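Local coordinates for protein rifin (Plasmodium falciparum, PDB 7JZI) that probably acts as a variant surface antigen of infected erythrocytes, from a family in which some members engage inhibitory receptors on host immune cells, at residues B[65-70]-B[99-104]; B[22-27]-B[45-50]; B[51-56]-B[114-119]. One frame throughout, in Å; residues are numbered along the deposited sequence.

Interaction 1 of 3, residues B[65-70]-B[99-104]; sequences TEMNEV and VKQKDA. With PT (platinum (II) ion), chain E.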
loop_
_atom_site.group_PDB
_atom_site.type_symbol
_atom_site.label_atom_id
_atom_site.label_comp_id
_atom_site.label_asym_id
_atom_site.label_seq_id
_atom_site.Cartn_x
_atom_site.Cartn_y
_atom_site.Cartn_z
ATOM N N THR B 65 6.928 0.622 2.147
ATOM C CA THR B 65 7.461 1.911 1.715
ATOM C C THR B 65 7.371 2.032 0.206
ATOM O O THR B 65 6.696 2.931 -0.317
ATOM C CB THR B 65 8.913 2.098 2.181
ATOM O OG1 THR B 65 9.807 1.544 1.212
ATOM C CG2 THR B 65 9.150 1.444 3.527
ATOM N N GLU B 66 7.941 1.056 -0.505
ATOM C CA GLU B 66 7.920 1.133 -1.955
ATOM C C GLU B 66 6.497 1.212 -2.473
ATOM O O GLU B 66 6.182 2.092 -3.287
ATOM C CB GLU B 66 8.624 -0.068 -2.567
ATOM C CG GLU B 66 8.729 0.025 -4.073
ATOM C CD GLU B 66 10.108 -0.323 -4.563
ATOM O OE1 GLU B 66 10.891 -0.824 -3.734
ATOM O OE2 GLU B 66 10.398 -0.114 -5.765
ATOM N N MET B 67 5.599 0.369 -1.947
ATOM C CA MET B 67 4.247 0.364 -2.489
ATOM C C MET B 67 3.600 1.723 -2.302
ATOM O O MET B 67 3.017 2.265 -3.252
ATOM C CB MET B 67 3.416 -0.743 -1.839
ATOM C CG MET B 67 2.217 -1.171 -2.673
ATOM S SD MET B 67 1.251 -2.541 -1.991
ATOM C CE MET B 67 2.550 -3.619 -1.411
ATOM N N ASN B 68 3.839 2.322 -1.140
ATOM C CA ASN B 68 3.265 3.655 -0.846
ATOM C C ASN B 68 3.757 4.616 -1.931
ATOM O O ASN B 68 2.922 5.359 -2.456
ATOM C CB ASN B 68 3.546 4.108 0.584
ATOM C CG ASN B 68 2.729 3.360 1.614
ATOM O OD1 ASN B 68 2.933 3.530 2.813
ATOM N ND2 ASN B 68 1.803 2.534 1.163
ATOM N N GLU B 69 5.058 4.617 -2.248
ATOM C CA GLU B 69 5.562 5.564 -3.234
ATOM C C GLU B 69 4.988 5.294 -4.615
ATOM O O GLU B 69 4.680 6.238 -5.351
ATOM C CB GLU B 69 7.087 5.530 -3.314
ATOM C CG GLU B 69 7.632 6.658 -4.170
ATOM C CD GLU B 69 9.078 6.474 -4.570
ATOM O OE1 GLU B 69 9.816 5.819 -3.813
ATOM O OE2 GLU B 69 9.470 6.965 -5.652
ATOM N N VAL B 70 4.827 4.023 -4.988
ATOM C CA VAL B 70 4.517 3.746 -6.387
ATOM C C VAL B 70 3.022 3.672 -6.647
ATOM O O VAL B 70 2.603 3.642 -7.811
ATOM C CB VAL B 70 5.176 2.452 -6.902
ATOM C CG1 VAL B 70 6.655 2.681 -7.221
ATOM C CG2 VAL B 70 4.971 1.309 -5.935
ATOM N N VAL B 99 -7.371 -0.187 8.238
ATOM C CA VAL B 99 -6.529 -1.371 8.243
ATOM C C VAL B 99 -5.188 -0.967 7.654
ATOM O O VAL B 99 -5.123 -0.542 6.497
ATOM C CB VAL B 99 -7.165 -2.536 7.466
ATOM C CG1 VAL B 99 -7.696 -2.069 6.125
ATOM C CG2 VAL B 99 -6.144 -3.658 7.284
ATOM N N LYS B 100 -4.129 -1.056 8.452
ATOM C CA LYS B 100 -2.841 -0.549 8.006
ATOM C C LYS B 100 -2.215 -1.481 6.978
ATOM O O LYS B 100 -2.268 -2.708 7.109
ATOM C CB LYS B 100 -1.885 -0.380 9.189
ATOM C CG LYS B 100 -2.355 0.589 10.271
ATOM C CD LYS B 100 -2.294 2.023 9.745
ATOM C CE LYS B 100 -3.336 2.937 10.371
ATOM N NZ LYS B 100 -3.220 4.306 9.794
ATOM N N GLN B 101 -1.646 -0.907 5.924
ATOM C CA GLN B 101 -1.077 -1.745 4.844
ATOM C C GLN B 101 0.043 -2.604 5.422
ATOM O O GLN B 101 0.033 -3.814 5.181
ATOM C CB GLN B 101 -0.610 -0.853 3.698
ATOM C CG GLN B 101 0.004 -1.595 2.525
ATOM C CD GLN B 101 0.320 -0.604 1.437
ATOM O OE1 GLN B 101 1.391 -0.625 0.842
ATOM N NE2 GLN B 101 -0.608 0.304 1.195
ATOM N N LYS B 102 0.967 -1.997 6.162
ATOM C CA LYS B 102 2.095 -2.772 6.658
ATOM C C LYS B 102 1.620 -3.955 7.485
ATOM O O LYS B 102 2.211 -5.039 7.416
ATOM C CB LYS B 102 3.026 -1.860 7.466
ATOM C CG LYS B 102 4.185 -2.524 8.212
ATOM C CD LYS B 102 3.838 -2.851 9.655
ATOM C CE LYS B 102 5.062 -3.344 10.405
ATOM N NZ LYS B 102 5.257 -4.809 10.268
ATOM N N ASP B 103 0.530 -3.785 8.235
ATOM C CA ASP B 103 0.017 -4.899 9.021
ATOM C C ASP B 103 -0.532 -5.995 8.119
ATOM O O ASP B 103 -0.292 -7.181 8.365
ATOM C CB ASP B 103 -1.049 -4.409 10.000
ATOM C CG ASP B 103 -0.449 -3.815 11.259
ATOM O OD1 ASP B 103 0.718 -4.140 11.580
ATOM O OD2 ASP B 103 -1.142 -3.019 11.924
ATOM N N ALA B 104 -1.233 -5.617 7.046
ATOM C CA ALA B 104 -1.748 -6.613 6.111
ATOM C C ALA B 104 -0.615 -7.346 5.404
ATOM O O ALA B 104 -0.680 -8.568 5.213
ATOM C CB ALA B 104 -2.672 -5.946 5.093
HETATM PT PT PT E . -5.040 4.512 11.139
#
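Asn-68 and Gln-101 hold the nearest pair of CA atoms, 9.0 Å apart, so the last turns of helix 56-70 stand well clear of the start of helix 101-127. The gap is bridged by side chains. Gln-101 does most of the reaching. Its CG is anti to the backbone N (chi1 180°) and the chain stays extended beyond CG, which carries the terminal amide across to the other helix. There the amide meets two residues in succession. Met-67 comes against it with its thioether, Met-67 SD lying 4.0 Å from Gln-101 CD. Asn-68 presents its own amide, with Asn-68 ND2 3.5 Å from Gln-101 CD. The two amide planes are 79° apart, so the groups are nearly perpendicular and do not stack. The contact is thus part polar and part apolar around one buried amide.

Lys-100 is the N-cap residue of helix 101-127. The side chain bends at chi2, and Lys-100 NZ binds the platinum ion at 2.3 Å; Met-98 completes the protein side of this site. The metal was probably introduced for crystallographic work.

Met-67, Asn-68 and Gln-101 all touch Arg-85 of helix 84-88. Gln-101 also packs on an aromatic side chain of the other protein in the assembly. The contact therefore lies where helices 56-70, 84-88 and 101-127 come together.

Interaction 2 of 3, residues B[22-27]-B[45-50]; sequences HGMKIV and NSFVQN. Unlike the reference sequence in segment 45-50: Gln-49 (reference Asn).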
loop_
_atom_site.group_PDB
_atom_site.type_symbol
_atom_site.label_atom_id
_atom_site.label_comp_id
_atom_site.label_asym_id
_atom_site.label_seq_id
_atom_site.Cartn_x
_atom_site.Cartn_y
_atom_site.Cartn_z
ATOM N N HIS B 22 13.818 -26.055 0.600
ATOM C CA HIS B 22 12.404 -26.246 0.357
ATOM C C HIS B 22 11.550 -25.205 1.068
ATOM O O HIS B 22 10.483 -24.862 0.559
ATOM C CB HIS B 22 12.026 -27.708 0.615
ATOM C CG HIS B 22 10.585 -28.032 0.352
ATOM N ND1 HIS B 22 9.705 -27.169 -0.255
ATOM C CD2 HIS B 22 9.916 -29.202 0.433
ATOM C CE1 HIS B 22 8.525 -27.734 -0.382
ATOM N NE2 HIS B 22 8.630 -28.983 0.019
ATOM N N GLY B 23 11.911 -24.769 2.279
ATOM C CA GLY B 23 11.113 -23.750 2.937
ATOM C C GLY B 23 11.045 -22.446 2.168
ATOM O O GLY B 23 10.073 -21.701 2.308
ATOM N N MET B 24 12.075 -22.131 1.372
ATOM C CA MET B 24 12.005 -20.883 0.605
ATOM C C MET B 24 11.048 -20.914 -0.596
ATOM O O MET B 24 10.537 -19.851 -0.976
ATOM C CB MET B 24 13.389 -20.449 0.139
ATOM C CG MET B 24 13.419 -18.944 -0.142
ATOM S SD MET B 24 15.040 -18.213 -0.358
ATOM C CE MET B 24 14.942 -17.838 -2.098
ATOM N N LYS B 25 10.858 -22.062 -1.263
ATOM C CA LYS B 25 10.058 -22.065 -2.496
ATOM C C LYS B 25 8.596 -21.650 -2.270
ATOM O O LYS B 25 8.054 -20.818 -3.022
ATOM C CB LYS B 25 10.136 -23.433 -3.179
ATOM C CG LYS B 25 11.494 -24.091 -3.053
ATOM C CD LYS B 25 11.717 -25.054 -4.200
ATOM C CE LYS B 25 12.992 -25.823 -4.020
ATOM N NZ LYS B 25 12.805 -27.025 -3.217
ATOM N N ILE B 26 7.924 -22.244 -1.279
ATOM C CA ILE B 26 6.546 -21.848 -0.999
ATOM C C ILE B 26 6.455 -20.341 -0.731
ATOM O O ILE B 26 5.499 -19.670 -1.151
ATOM C CB ILE B 26 5.952 -22.725 0.128
ATOM C CG1 ILE B 26 6.723 -22.635 1.452
ATOM C CG2 ILE B 26 5.778 -24.204 -0.295
ATOM C CD1 ILE B 26 6.152 -23.682 2.501
ATOM N N VAL B 27 7.442 -19.767 -0.044
ATOM C CA VAL B 27 7.303 -18.338 0.211
ATOM C C VAL B 27 7.689 -17.499 -1.007
ATOM O O VAL B 27 7.211 -16.368 -1.144
ATOM C CB VAL B 27 8.097 -17.896 1.459
ATOM C CG1 VAL B 27 7.712 -18.716 2.703
ATOM C CG2 VAL B 27 9.596 -17.946 1.240
ATOM N N ASN B 45 14.480 -10.005 -6.285
ATOM C CA ASN B 45 15.626 -10.770 -6.817
ATOM C C ASN B 45 16.656 -10.857 -5.696
ATOM O O ASN B 45 17.279 -11.910 -5.541
ATOM C CB ASN B 45 16.155 -10.158 -8.112
ATOM C CG ASN B 45 15.294 -10.484 -9.312
ATOM O OD1 ASN B 45 14.542 -11.455 -9.295
ATOM N ND2 ASN B 45 15.406 -9.689 -10.362
ATOM N N SER B 46 16.801 -9.787 -4.923
ATOM C CA SER B 46 17.862 -9.805 -3.892
ATOM C C SER B 46 17.553 -10.907 -2.890
ATOM O O SER B 46 18.476 -11.648 -2.528
ATOM C CB SER B 46 17.988 -8.482 -3.204
ATOM O OG SER B 46 17.154 -8.420 -2.058
ATOM N N PHE B 47 16.293 -11.020 -2.479
ATOM C CA PHE B 47 15.963 -12.009 -1.428
ATOM C C PHE B 47 16.255 -13.394 -1.980
ATOM O O PHE B 47 16.838 -14.224 -1.266
ATOM C CB PHE B 47 14.484 -11.929 -1.061
ATOM C CG PHE B 47 14.058 -12.853 0.048
ATOM C CD1 PHE B 47 14.228 -12.488 1.372
ATOM C CD2 PHE B 47 13.479 -14.077 -0.232
ATOM C CE1 PHE B 47 13.833 -13.332 2.394
ATOM C CE2 PHE B 47 13.087 -14.923 0.790
ATOM C CZ PHE B 47 13.266 -14.548 2.099
ATOM N N VAL B 48 15.870 -13.619 -3.231
ATOM C CA VAL B 48 16.044 -14.992 -3.774
ATOM C C VAL B 48 17.536 -15.329 -3.834
ATOM O O VAL B 48 17.884 -16.471 -3.496
ATOM C CB VAL B 48 15.286 -15.231 -5.092
ATOM C CG1 VAL B 48 13.825 -14.835 -4.976
ATOM C CG2 VAL B 48 15.931 -14.572 -6.298
ATOM N N GLN B 49 18.383 -14.376 -4.233
ATOM C CA GLN B 49 19.852 -14.620 -4.272
ATOM C C GLN B 49 20.440 -14.820 -2.870
ATOM O O GLN B 49 21.351 -15.650 -2.744
ATOM C CB GLN B 49 20.589 -13.576 -5.107
ATOM C CG GLN B 49 20.219 -13.632 -6.580
ATOM C CD GLN B 49 21.138 -12.796 -7.436
ATOM O OE1 GLN B 49 22.111 -12.220 -6.955
ATOM N NE2 GLN B 49 20.836 -12.730 -8.723
ATOM N N ASN B 50 19.971 -14.088 -1.859
ATOM C CA ASN B 50 20.631 -14.181 -0.528
ATOM C C ASN B 50 20.024 -15.253 0.397
ATOM O O ASN B 50 20.604 -15.435 1.480
ATOM C CB ASN B 50 20.815 -12.801 0.106
ATOM C CG ASN B 50 21.722 -11.899 -0.699
ATOM O OD1 ASN B 50 22.214 -12.287 -1.755
ATOM N ND2 ASN B 50 21.951 -10.694 -0.205
#
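Met-24 and Val-48 have the nearest CA atoms of the two helical segments, 8.4 Å apart, so helices 8-33 and 43-50 pack with side chains between them. Met-24 spans the gap. With chi1 at -157° the side chain starts out beside its own carbonyl carbon, runs outward and turns at chi3. This bend separates two contacts. The sulfur stays with Phe-47, and the methyl swings to Val-48.

Met-24 SD lies 4.0 Å from Phe-47 CE2 and 4.9 Å from the ring centroid, 50° off the ring normal. This is a Met-aromatic contact with an oblique approach. The ring reaches back from its own helix, so the two side chains lie alongside each other, pointing opposite ways. Met-24 CG also lies close to CE2, which adds an apolar methylene to the sulfur contact. Met-24 CE rests on the backbone of Val-48, 3.5 Å from Val-48 CA. The side chain is touched too, with Met-24 CE 4.0 Å from Val-48 CB. No hydrogen bond joins the segments; the contact is apolar.

Phe-47 is buried. It touches Val-56 and Leu-59 of helix 56-70, and its ring meets that of His-52 at about 90°. From segment 22-27, Ile-26 packs on Lys-115 and Ser-119. Helix 43-50 and helix 101-127 thus both lie against helix 8-33, and helix 56-70 adjoins the Phe-47 ring.

Interaction 3 of 3, residues B[51-56]-B[114-119]; sequences SHYTEV and EKATQS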
loop_
_atom_site.group_PDB
_atom_site.type_symbol
_atom_site.label_atom_id
_atom_site.label_comp_id
_atom_site.label_asym_id
_atom_site.label_seq_id
_atom_site.Cartn_x
_atom_site.Cartn_y
_atom_site.Cartn_z
ATOM N N SER B 51 18.936 -15.934 0.018
ATOM C CA SER B 51 18.358 -17.060 0.819
ATOM C C SER B 51 17.751 -16.577 2.141
ATOM O O SER B 51 16.909 -15.684 2.051
ATOM C CB SER B 51 19.353 -18.175 1.023
ATOM O OG SER B 51 18.717 -19.339 1.529
ATOM N N HIS B 52 18.072 -17.207 3.290
ATOM C CA HIS B 52 17.622 -16.702 4.601
ATOM C C HIS B 52 16.112 -16.431 4.631
ATOM O O HIS B 52 15.647 -15.360 5.034
ATOM C CB HIS B 52 18.431 -15.465 5.026
ATOM C CG HIS B 52 18.285 -14.275 4.119
ATOM N ND1 HIS B 52 19.325 -13.790 3.356
ATOM C CD2 HIS B 52 17.232 -13.457 3.877
ATOM C CE1 HIS B 52 18.914 -12.736 2.673
ATOM N NE2 HIS B 52 17.647 -12.513 2.972
ATOM N N TYR B 53 15.341 -17.460 4.266
ATOM C CA TYR B 53 13.906 -17.305 4.016
ATOM C C TYR B 53 13.149 -16.681 5.196
ATOM O O TYR B 53 12.330 -15.776 4.988
ATOM C CB TYR B 53 13.354 -18.656 3.534
ATOM C CG TYR B 53 13.068 -19.718 4.570
ATOM C CD1 TYR B 53 11.860 -19.754 5.240
ATOM C CD2 TYR B 53 14.035 -20.662 4.909
ATOM C CE1 TYR B 53 11.609 -20.729 6.194
ATOM C CE2 TYR B 53 13.793 -21.628 5.851
ATOM C CZ TYR B 53 12.578 -21.666 6.485
ATOM O OH TYR B 53 12.353 -22.641 7.426
ATOM N N THR B 54 13.484 -17.047 6.440
ATOM C CA THR B 54 12.700 -16.554 7.568
ATOM C C THR B 54 12.983 -15.094 7.887
ATOM O O THR B 54 12.470 -14.590 8.892
ATOM C CB THR B 54 12.884 -17.422 8.828
ATOM O OG1 THR B 54 12.361 -16.736 9.987
ATOM C CG2 THR B 54 14.318 -18.044 9.034
ATOM N N GLU B 55 13.755 -14.393 7.054
ATOM C CA GLU B 55 13.783 -12.939 7.108
ATOM C C GLU B 55 12.637 -12.298 6.331
ATOM O O GLU B 55 12.714 -11.100 6.070
ATOM C CB GLU B 55 15.126 -12.421 6.584
ATOM C CG GLU B 55 16.367 -13.064 7.187
ATOM C CD GLU B 55 17.617 -12.234 6.962
ATOM O OE1 GLU B 55 17.716 -11.561 5.921
ATOM O OE2 GLU B 55 18.518 -12.280 7.823
ATOM N N VAL B 56 11.606 -13.059 5.940
ATOM C CA VAL B 56 10.570 -12.504 5.064
ATOM C C VAL B 56 9.824 -11.338 5.702
ATOM O O VAL B 56 9.422 -10.400 5.001
ATOM C CB VAL B 56 9.570 -13.589 4.621
ATOM C CG1 VAL B 56 10.111 -14.368 3.444
ATOM C CG2 VAL B 56 9.247 -14.507 5.772
ATOM N N GLU B 114 4.943 -19.218 8.420
ATOM C CA GLU B 114 4.610 -20.395 9.204
ATOM C C GLU B 114 4.227 -21.562 8.304
ATOM O O GLU B 114 4.543 -22.712 8.633
ATOM C CB GLU B 114 3.522 -20.062 10.227
ATOM C CG GLU B 114 3.877 -18.787 11.001
ATOM C CD GLU B 114 3.857 -18.951 12.518
ATOM O OE1 GLU B 114 3.603 -20.077 13.000
ATOM O OE2 GLU B 114 4.156 -17.960 13.231
ATOM N N LYS B 115 3.652 -21.274 7.132
ATOM C CA LYS B 115 3.658 -22.192 6.002
ATOM C C LYS B 115 5.036 -22.822 5.827
ATOM O O LYS B 115 5.192 -24.050 5.872
ATOM C CB LYS B 115 3.264 -21.370 4.763
ATOM C CG LYS B 115 3.266 -22.049 3.417
ATOM C CD LYS B 115 2.416 -23.282 3.326
ATOM C CE LYS B 115 1.081 -22.892 2.707
ATOM N NZ LYS B 115 0.667 -23.835 1.629
ATOM N N ALA B 116 6.057 -21.970 5.676
ATOM C CA ALA B 116 7.398 -22.450 5.357
ATOM C C ALA B 116 8.008 -23.242 6.501
ATOM O O ALA B 116 8.651 -24.268 6.270
ATOM C CB ALA B 116 8.309 -21.280 4.992
ATOM N N THR B 117 7.846 -22.769 7.739
ATOM C CA THR B 117 8.440 -23.474 8.872
ATOM C C THR B 117 7.819 -24.850 9.062
ATOM O O THR B 117 8.543 -25.836 9.233
ATOM C CB THR B 117 8.330 -22.653 10.159
ATOM O OG1 THR B 117 6.949 -22.568 10.546
ATOM C CG2 THR B 117 8.950 -21.274 9.981
ATOM N N GLN B 118 6.491 -24.967 8.992
ATOM C CA GLN B 118 6.014 -26.307 9.267
ATOM C C GLN B 118 6.186 -27.182 8.032
ATOM O O GLN B 118 6.286 -28.406 8.162
ATOM C CB GLN B 118 4.524 -26.332 9.651
ATOM C CG GLN B 118 4.078 -27.804 9.713
ATOM C CD GLN B 118 2.699 -28.108 9.188
ATOM O OE1 GLN B 118 2.179 -27.404 8.315
ATOM N NE2 GLN B 118 2.142 -29.225 9.638
ATOM N N SER B 119 6.385 -26.595 6.847
ATOM C CA SER B 119 6.716 -27.473 5.737
ATOM C C SER B 119 8.165 -27.939 5.842
ATOM O O SER B 119 8.472 -29.087 5.514
ATOM C CB SER B 119 6.435 -26.772 4.413
ATOM O OG SER B 119 6.638 -27.653 3.328
#
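Tyr-53 meets Ala-116 because its CG sits between the backbone N and the carbonyl carbon (chi1 79°), which lays the ring against helix 101-127. Ala-116 offers its methyl. Tyr-53 CE1 lies 3.6 Å from Ala-116 CB, and Tyr-53 CD1 is 3.9 Å from the same Ala-116 CB. The CD1 and CE1 carbons do the touching, and the methyl approaches obliquely. Tyr-53 OH lies 4.3 Å from Thr-117 CA.

The hydroxyl of Thr-117 is used within its own helix. Thr-117 OG1 donates to Glu-114 O at 3.1 Å, tilted 22° from the carbonyl plane. Glu-114 O also accepts a hydrogen bond from Gln-118 N at 3.0 Å, and both donors come from the same face. Glu-114 O is therefore gripped twice.

The Tyr-53 ring also touches Met-24 of helix 8-33 and Ala-120 one turn further along helix 101-127. It packs where the connection between helices 43-50 and 56-70 passes these two longer helices. No hydrogen bond crosses between the segments. The segments therefore meet through van der Waals contact of aromatic carbons with a methyl, which sets no strict direction for the ring.

Interactions 2 and 3 are neighbours, with centres 9 Å apart. They touch directly: Phe-47 CZ is 3.3 Å from Tyr-53 O, and Gly-23 O is 3.2 Å from Ala-116 CB. Together they join helix 8-33, helix 43-50, the following loop and helix 101-127. Interaction 1 lies on the opposite side of the chain's centre. Its centre is 21 Å from that of interaction 2 and 22 Å from that of interaction 3. Interactions 1 and 3 both use helix 101-127, and along the chain the first is nested within the loop closed by the second. The platinum ion and the neighbouring protein chain adjoin interaction 1.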